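Local coordinates for protein acinetobacter secreted protease CpaA (Acinetobacter nosocomialis M2, PDB 6O38) that is a secreted zinc metalloprotease that pairs with a dedicated chaperone, probably for export by the type II secretion system, at residues A[153-161]-A[175-186]. Numbering follows the deposited sequence.
Sequences DIDKTNLLF and FKYYSALGKWVP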
ATOM      1  N   ASP A 153      -4.159 -27.645  16.480  1.00 59.05           N
ATOM      2  CA  ASP A 153      -4.706 -26.568  15.668  1.00 57.98           C
ATOM      3  C   ASP A 153      -5.473 -25.595  16.554  1.00 57.76           C
ATOM      4  O   ASP A 153      -5.714 -25.849  17.736  1.00 58.38           O
ATOM      5  CB  ASP A 153      -5.598 -27.113  14.544  1.00 57.21           C
ATOM      6  CG  ASP A 153      -6.621 -28.119  15.038  1.00 57.49           C
ATOM      7  OD1 ASP A 153      -6.849 -28.198  16.263  1.00 58.08           O
ATOM      8  OD2 ASP A 153      -7.199 -28.837  14.194  1.00 57.35           O
ATOM      9  N   ILE A 154      -5.856 -24.469  15.956  1.00 54.30           N
ATOM     10  CA  ILE A 154      -6.551 -23.386  16.643  1.00 54.28           C
ATOM     11  C   ILE A 154      -8.013 -23.401  16.221  1.00 53.70           C
ATOM     12  O   ILE A 154      -8.320 -23.552  15.032  1.00 52.78           O
ATOM     13  CB  ILE A 154      -5.906 -22.024  16.332  1.00 54.17           C
ATOM     14  CG1 ILE A 154      -4.432 -22.025  16.739  1.00 55.00           C
ATOM     15  CG2 ILE A 154      -6.654 -20.900  17.033  1.00 54.22           C
ATOM     16  CD1 ILE A 154      -3.684 -20.777  16.324  1.00 54.90           C
ATOM     17  N   ASP A 155      -8.912 -23.259  17.195  1.00 54.21           N
ATOM     18  CA  ASP A 155     -10.329 -23.111  16.888  1.00 53.61           C
ATOM     19  C   ASP A 155     -10.541 -21.883  16.012  1.00 52.95           C
ATOM     20  O   ASP A 155      -9.984 -20.812  16.266  1.00 53.21           O
ATOM     21  CB  ASP A 155     -11.146 -23.002  18.179  1.00 54.43           C
ATOM     22  CG  ASP A 155     -12.650 -23.090  17.940  1.00 54.26           C
ATOM     23  OD1 ASP A 155     -13.162 -22.447  16.999  1.00 53.46           O
ATOM     24  OD2 ASP A 155     -13.327 -23.813  18.699  1.00 55.04           O
ATOM     25  N   LYS A 156     -11.362 -22.043  14.976  1.00 51.53           N
ATOM     26  CA  LYS A 156     -11.509 -21.047  13.925  1.00 50.86           C
ATOM     27  C   LYS A 156     -12.726 -20.149  14.109  1.00 50.90           C
ATOM     28  O   LYS A 156     -12.955 -19.269  13.275  1.00 50.48           O
ATOM     29  CB  LYS A 156     -11.584 -21.742  12.561  1.00 49.95           C
ATOM     30  CG  LYS A 156     -10.477 -22.761  12.336  1.00 50.19           C
ATOM     31  CD  LYS A 156     -10.396 -23.183  10.880  1.00 49.36           C
ATOM     32  CE  LYS A 156      -9.759 -24.554  10.736  1.00 49.54           C
ATOM     33  NZ  LYS A 156      -9.836 -25.050   9.333  1.00 48.84           N
ATOM     34  N   THR A 157     -13.511 -20.356  15.170  1.00 52.05           N
ATOM     35  CA  THR A 157     -14.761 -19.617  15.335  1.00 52.17           C
ATOM     36  C   THR A 157     -14.520 -18.111  15.376  1.00 52.40           C
ATOM     37  O   THR A 157     -15.171 -17.347  14.653  1.00 52.12           O
ATOM     38  CB  THR A 157     -15.484 -20.080  16.602  1.00 53.19           C
ATOM     39  OG1 THR A 157     -15.830 -21.464  16.477  1.00 53.20           O
ATOM     40  CG2 THR A 157     -16.751 -19.264  16.817  1.00 53.85           C
ATOM     41  N   ASN A 158     -13.585 -17.665  16.214  1.00 51.85           N
ATOM     42  CA  ASN A 158     -13.321 -16.244  16.395  1.00 52.00           C
ATOM     43  C   ASN A 158     -12.126 -15.760  15.582  1.00 51.29           C
ATOM     44  O   ASN A 158     -11.567 -14.700  15.884  1.00 51.60           O
ATOM     45  CB  ASN A 158     -13.120 -15.927  17.878  1.00 53.11           C
ATOM     46  CG  ASN A 158     -12.017 -16.755  18.513  1.00 53.48           C
ATOM     47  OD1 ASN A 158     -11.351 -17.546  17.845  1.00 52.91           O
ATOM     48  ND2 ASN A 158     -11.821 -16.576  19.813  1.00 54.61           N
ATOM     49  N   LEU A 159     -11.723 -16.512  14.563  1.00 49.80           N
ATOM     50  CA  LEU A 159     -10.678 -16.076  13.651  1.00 49.42           C
ATOM     51  C   LEU A 159     -11.297 -15.391  12.440  1.00 48.81           C
ATOM     52  O   LEU A 159     -12.416 -15.709  12.028  1.00 48.50           O
ATOM     53  CB  LEU A 159      -9.816 -17.259  13.208  1.00 49.14           C
ATOM     54  CG  LEU A 159      -9.197 -18.084  14.339  1.00 49.84           C
ATOM     55  CD1 LEU A 159      -8.291 -19.172  13.785  1.00 49.66           C
ATOM     56  CD2 LEU A 159      -8.434 -17.191  15.306  1.00 50.58           C
ATOM     57  N   LEU A 160     -10.560 -14.427  11.881  1.00 46.35           N
ATOM     58  CA  LEU A 160     -11.071 -13.666  10.744  1.00 45.68           C
ATOM     59  C   LEU A 160     -11.423 -14.581   9.576  1.00 44.89           C
ATOM     60  O   LEU A 160     -12.474 -14.419   8.945  1.00 44.61           O
ATOM     61  CB  LEU A 160     -10.049 -12.614  10.313  1.00 45.38           C
ATOM     62  CG  LEU A 160     -10.447 -11.743   9.121  1.00 44.75           C
ATOM     63  CD1 LEU A 160     -11.594 -10.817   9.491  1.00 45.23           C
ATOM     64  CD2 LEU A 160      -9.253 -10.951   8.613  1.00 44.44           C
ATOM     65  N   PHE A 161     -10.559 -15.548   9.277  1.00 44.62           N
ATOM     66  CA  PHE A 161     -10.812 -16.529   8.235  1.00 43.77           C
ATOM     67  C   PHE A 161     -10.456 -17.921   8.740  1.00 43.82           C
ATOM     68  O   PHE A 161      -9.494 -18.079   9.500  1.00 44.43           O
ATOM     69  CB  PHE A 161     -10.005 -16.216   6.966  1.00 43.12           C
ATOM     70  CG  PHE A 161     -10.491 -15.005   6.222  1.00 43.03           C
ATOM     71  CD1 PHE A 161     -11.642 -15.064   5.454  1.00 42.64           C
ATOM     72  CD2 PHE A 161      -9.792 -13.811   6.283  1.00 43.42           C
ATOM     73  CE1 PHE A 161     -12.092 -13.953   4.766  1.00 42.73           C
ATOM     74  CE2 PHE A 161     -10.237 -12.696   5.597  1.00 43.43           C
ATOM     75  CZ  PHE A 161     -11.388 -12.768   4.838  1.00 43.12           C
ATOM     76  N   PHE A 175      -1.444 -13.152  16.225  1.00 51.01           N
ATOM     77  CA  PHE A 175      -2.795 -12.641  16.049  1.00 50.85           C
ATOM     78  C   PHE A 175      -2.979 -11.365  16.858  1.00 51.64           C
ATOM     79  O   PHE A 175      -2.400 -11.207  17.936  1.00 52.68           O
ATOM     80  CB  PHE A 175      -3.853 -13.665  16.485  1.00 51.32           C
ATOM     81  CG  PHE A 175      -3.875 -14.915  15.656  1.00 50.61           C
ATOM     82  CD1 PHE A 175      -4.619 -14.973  14.489  1.00 49.59           C
ATOM     83  CD2 PHE A 175      -3.168 -16.036  16.053  1.00 51.07           C
ATOM     84  CE1 PHE A 175      -4.647 -16.125  13.728  1.00 49.05           C
ATOM     85  CE2 PHE A 175      -3.193 -17.192  15.297  1.00 50.53           C
ATOM     86  CZ  PHE A 175      -3.933 -17.235  14.133  1.00 49.55           C
ATOM     87  N   LYS A 176      -3.799 -10.459  16.331  1.00 52.30           N
ATOM     88  CA  LYS A 176      -4.221  -9.269  17.055  1.00 52.59           C
ATOM     89  C   LYS A 176      -5.739  -9.199  17.023  1.00 52.55           C
ATOM     90  O   LYS A 176      -6.350  -9.375  15.965  1.00 51.96           O
ATOM     91  CB  LYS A 176      -3.610  -7.997  16.456  1.00 52.14           C
ATOM     92  CG  LYS A 176      -3.888  -6.740  17.269  1.00 52.98           C
ATOM     93  CD  LYS A 176      -2.920  -5.621  16.920  1.00 52.93           C
ATOM     94  CE  LYS A 176      -3.175  -5.075  15.525  1.00 51.74           C
ATOM     95  NZ  LYS A 176      -2.371  -3.851  15.254  1.00 51.81           N
ATOM     96  N   TYR A 177      -6.343  -8.943  18.182  1.00 54.19           N
ATOM     97  CA  TYR A 177      -7.793  -8.932  18.313  1.00 54.56           C
ATOM     98  C   TYR A 177      -8.345  -7.553  17.971  1.00 54.74           C
ATOM     99  O   TYR A 177      -7.879  -6.540  18.503  1.00 55.65           O
ATOM    100  CB  TYR A 177      -8.206  -9.333  19.729  1.00 56.14           C
ATOM    101  CG  TYR A 177      -9.697  -9.508  19.908  1.00 56.60           C
ATOM    102  CD1 TYR A 177     -10.332 -10.671  19.492  1.00 55.94           C
ATOM    103  CD2 TYR A 177     -10.468  -8.514  20.496  1.00 57.81           C
ATOM    104  CE1 TYR A 177     -11.695 -10.837  19.654  1.00 56.45           C
ATOM    105  CE2 TYR A 177     -11.831  -8.671  20.662  1.00 58.33           C
ATOM    106  CZ  TYR A 177     -12.439  -9.835  20.239  1.00 57.65           C
ATOM    107  OH  TYR A 177     -13.796  -9.997  20.402  1.00 58.26           O
ATOM    108  N   TYR A 178      -9.334  -7.522  17.083  1.00 54.09           N
ATOM    109  CA  TYR A 178     -10.021  -6.296  16.691  1.00 54.30           C
ATOM    110  C   TYR A 178     -11.439  -6.351  17.246  1.00 55.16           C
ATOM    111  O   TYR A 178     -12.260  -7.151  16.784  1.00 54.63           O
ATOM    112  CB  TYR A 178     -10.034  -6.134  15.172  1.00 53.06           C
ATOM    113  CG  TYR A 178      -8.706  -5.730  14.572  1.00 52.55           C
ATOM    114  CD1 TYR A 178      -7.636  -6.615  14.543  1.00 52.33           C
ATOM    115  CD2 TYR A 178      -8.527  -4.467  14.022  1.00 52.30           C
ATOM    116  CE1 TYR A 178      -6.423  -6.251  13.990  1.00 51.88           C
ATOM    117  CE2 TYR A 178      -7.317  -4.095  13.469  1.00 51.76           C
ATOM    118  CZ  TYR A 178      -6.269  -4.990  13.455  1.00 51.54           C
ATOM    119  OH  TYR A 178      -5.061  -4.625  12.902  1.00 51.00           O
ATOM    120  N   SER A 179     -11.727  -5.501  18.236  1.00 55.38           N
ATOM    121  CA  SER A 179     -13.060  -5.489  18.826  1.00 56.49           C
ATOM    122  C   SER A 179     -14.103  -4.963  17.847  1.00 56.00           C
ATOM    123  O   SER A 179     -15.289  -5.292  17.972  1.00 56.47           O
ATOM    124  CB  SER A 179     -13.065  -4.657  20.109  1.00 58.38           C
ATOM    125  OG  SER A 179     -12.443  -3.402  19.907  1.00 58.57           O
ATOM    126  N   ALA A 180     -13.688  -4.144  16.877  1.00 56.75           N
ATOM    127  CA  ALA A 180     -14.613  -3.706  15.836  1.00 56.32           C
ATOM    128  C   ALA A 180     -15.095  -4.877  14.989  1.00 55.21           C
ATOM    129  O   ALA A 180     -16.193  -4.825  14.425  1.00 55.19           O
ATOM    130  CB  ALA A 180     -13.951  -2.647  14.955  1.00 55.80           C
ATOM    131  N   LEU A 181     -14.288  -5.936  14.886  1.00 52.98           N
ATOM    132  CA  LEU A 181     -14.670  -7.142  14.168  1.00 52.12           C
ATOM    133  C   LEU A 181     -15.032  -8.302  15.081  1.00 52.62           C
ATOM    134  O   LEU A 181     -15.647  -9.265  14.612  1.00 52.27           O
ATOM    135  CB  LEU A 181     -13.535  -7.595  13.239  1.00 51.05           C
ATOM    136  CG  LEU A 181     -13.164  -6.695  12.060  1.00 50.33           C
ATOM    137  CD1 LEU A 181     -11.942  -7.247  11.343  1.00 49.43           C
ATOM    138  CD2 LEU A 181     -14.334  -6.565  11.101  1.00 50.10           C
ATOM    139  N   GLY A 182     -14.681  -8.230  16.362  1.00 53.36           N
ATOM    140  CA  GLY A 182     -14.813  -9.380  17.245  1.00 53.98           C
ATOM    141  C   GLY A 182     -14.077 -10.599  16.735  1.00 52.79           C
ATOM    142  O   GLY A 182     -14.556 -11.727  16.899  1.00 52.88           O
ATOM    143  N   LYS A 183     -12.914 -10.394  16.120  1.00 53.39           N
ATOM    144  CA  LYS A 183     -12.168 -11.468  15.483  1.00 52.72           C
ATOM    145  C   LYS A 183     -10.682 -11.296  15.753  1.00 52.76           C
ATOM    146  O   LYS A 183     -10.181 -10.170  15.821  1.00 52.91           O
ATOM    147  CB  LYS A 183     -12.413 -11.494  13.968  1.00 51.88           C
ATOM    148  CG  LYS A 183     -13.819 -11.901  13.563  1.00 51.75           C
ATOM    149  CD  LYS A 183     -14.139 -13.309  14.028  1.00 51.75           C
ATOM    150  CE  LYS A 183     -15.535 -13.725  13.600  1.00 51.63           C
ATOM    151  NZ  LYS A 183     -15.494 -14.674  12.455  1.00 50.94           N
ATOM    152  N   TRP A 184      -9.984 -12.419  15.905  1.00 51.32           N
ATOM    153  CA  TRP A 184      -8.528 -12.417  15.907  1.00 51.04           C
ATOM    154  C   TRP A 184      -8.037 -12.356  14.466  1.00 49.63           C
ATOM    155  O   TRP A 184      -8.401 -13.205  13.645  1.00 48.91           O
ATOM    156  CB  TRP A 184      -7.989 -13.660  16.613  1.00 51.56           C
ATOM    157  CG  TRP A 184      -8.239 -13.671  18.089  1.00 53.03           C
ATOM    158  CD1 TRP A 184      -9.315 -14.206  18.735  1.00 53.85           C
ATOM    159  CD2 TRP A 184      -7.389 -13.128  19.107  1.00 53.94           C
ATOM    160  NE1 TRP A 184      -9.190 -14.026  20.091  1.00 55.27           N
ATOM    161  CE2 TRP A 184      -8.016 -13.366  20.345  1.00 55.40           C
ATOM    162  CE3 TRP A 184      -6.161 -12.460  19.089  1.00 53.79           C
ATOM    163  CZ2 TRP A 184      -7.457 -12.962  21.555  1.00 57.07           C
ATOM    164  CZ3 TRP A 184      -5.606 -12.059  20.292  1.00 55.11           C
ATOM    165  CH2 TRP A 184      -6.254 -12.312  21.508  1.00 56.90           C
ATOM    166  N   VAL A 185      -7.220 -11.363  14.160  1.00 49.96           N
ATOM    167  CA  VAL A 185      -6.754 -11.098  12.800  1.00 48.71           C
ATOM    168  C   VAL A 185      -5.282 -11.476  12.717  1.00 48.44           C
ATOM    169  O   VAL A 185      -4.492 -11.031  13.556  1.00 49.12           O
ATOM    170  CB  VAL A 185      -6.959  -9.624  12.404  1.00 48.52           C
ATOM    171  CG1 VAL A 185      -6.338  -9.349  11.049  1.00 47.31           C
ATOM    172  CG2 VAL A 185      -8.441  -9.282  12.392  1.00 48.83           C
ATOM    173  N   PRO A 186      -4.875 -12.289  11.741  1.00 49.42           N
ATOM    174  CA  PRO A 186      -3.456 -12.647  11.620  1.00 49.45           C
ATOM    175  C   PRO A 186      -2.621 -11.442  11.209  1.00 48.99           C
ATOM    176  O   PRO A 186      -2.932 -10.757  10.233  1.00 48.30           O
ATOM    177  CB  PRO A 186      -3.445 -13.736  10.538  1.00 49.01           C
ATOM    178  CG  PRO A 186      -4.878 -14.141  10.347  1.00 48.76           C
ATOM    179  CD  PRO A 186      -5.712 -12.967  10.739  1.00 48.87           C
TER
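Asn-158 and Trp-184 run alongside each other in a common direction, an instance of a turn joined to the start of a strand by backbone and side chains together. The amide stands 70° to the indole and sets ND2 at the ring's edge, 3.6 Å from CD1 of Trp-184. Neither polar end is spent on the other: Asn-158 ND2 donates to Leu-132 O and Ser-134 OG, and Trp-184 NE1 to Pro-133 O, tying both residues to one neighbouring loop. The backbones form a single bridge between Leu-159 and Trp-184, with Trp-184 N reaching Asn-158 O at 2.8 Å and Leu-160 N reaching Trp-184 O at 3.0 Å. Lys-183 bends at chi2 and chi4 and runs past the carbonyl of Asn-158; its NZ donates to Leu-159 O at 3.3 Å from above the carbonyl plane, and weakly to Thr-157 O. Leu-159 slants its CD2 against CB of Trp-184 (3.8 Å), while CD1 of Ile-154 meets CE2 of Phe-175 at 3.8 Å from the opposite direction. With CG anti to the backbone N (chi1 180°), Leu-160 sends CD1 to Leu-181 CD1 and CD2 alongside Val-185 CG1. Within this StcE-type beta-sandwich domain, the loop after strand 152-154 is thus fastened to strand 183-195: apolar side chains pack beside the bridge, while the lysine ammonium probably offsets the partial negative charge of Leu-159 O and, more weakly, Thr-157 O.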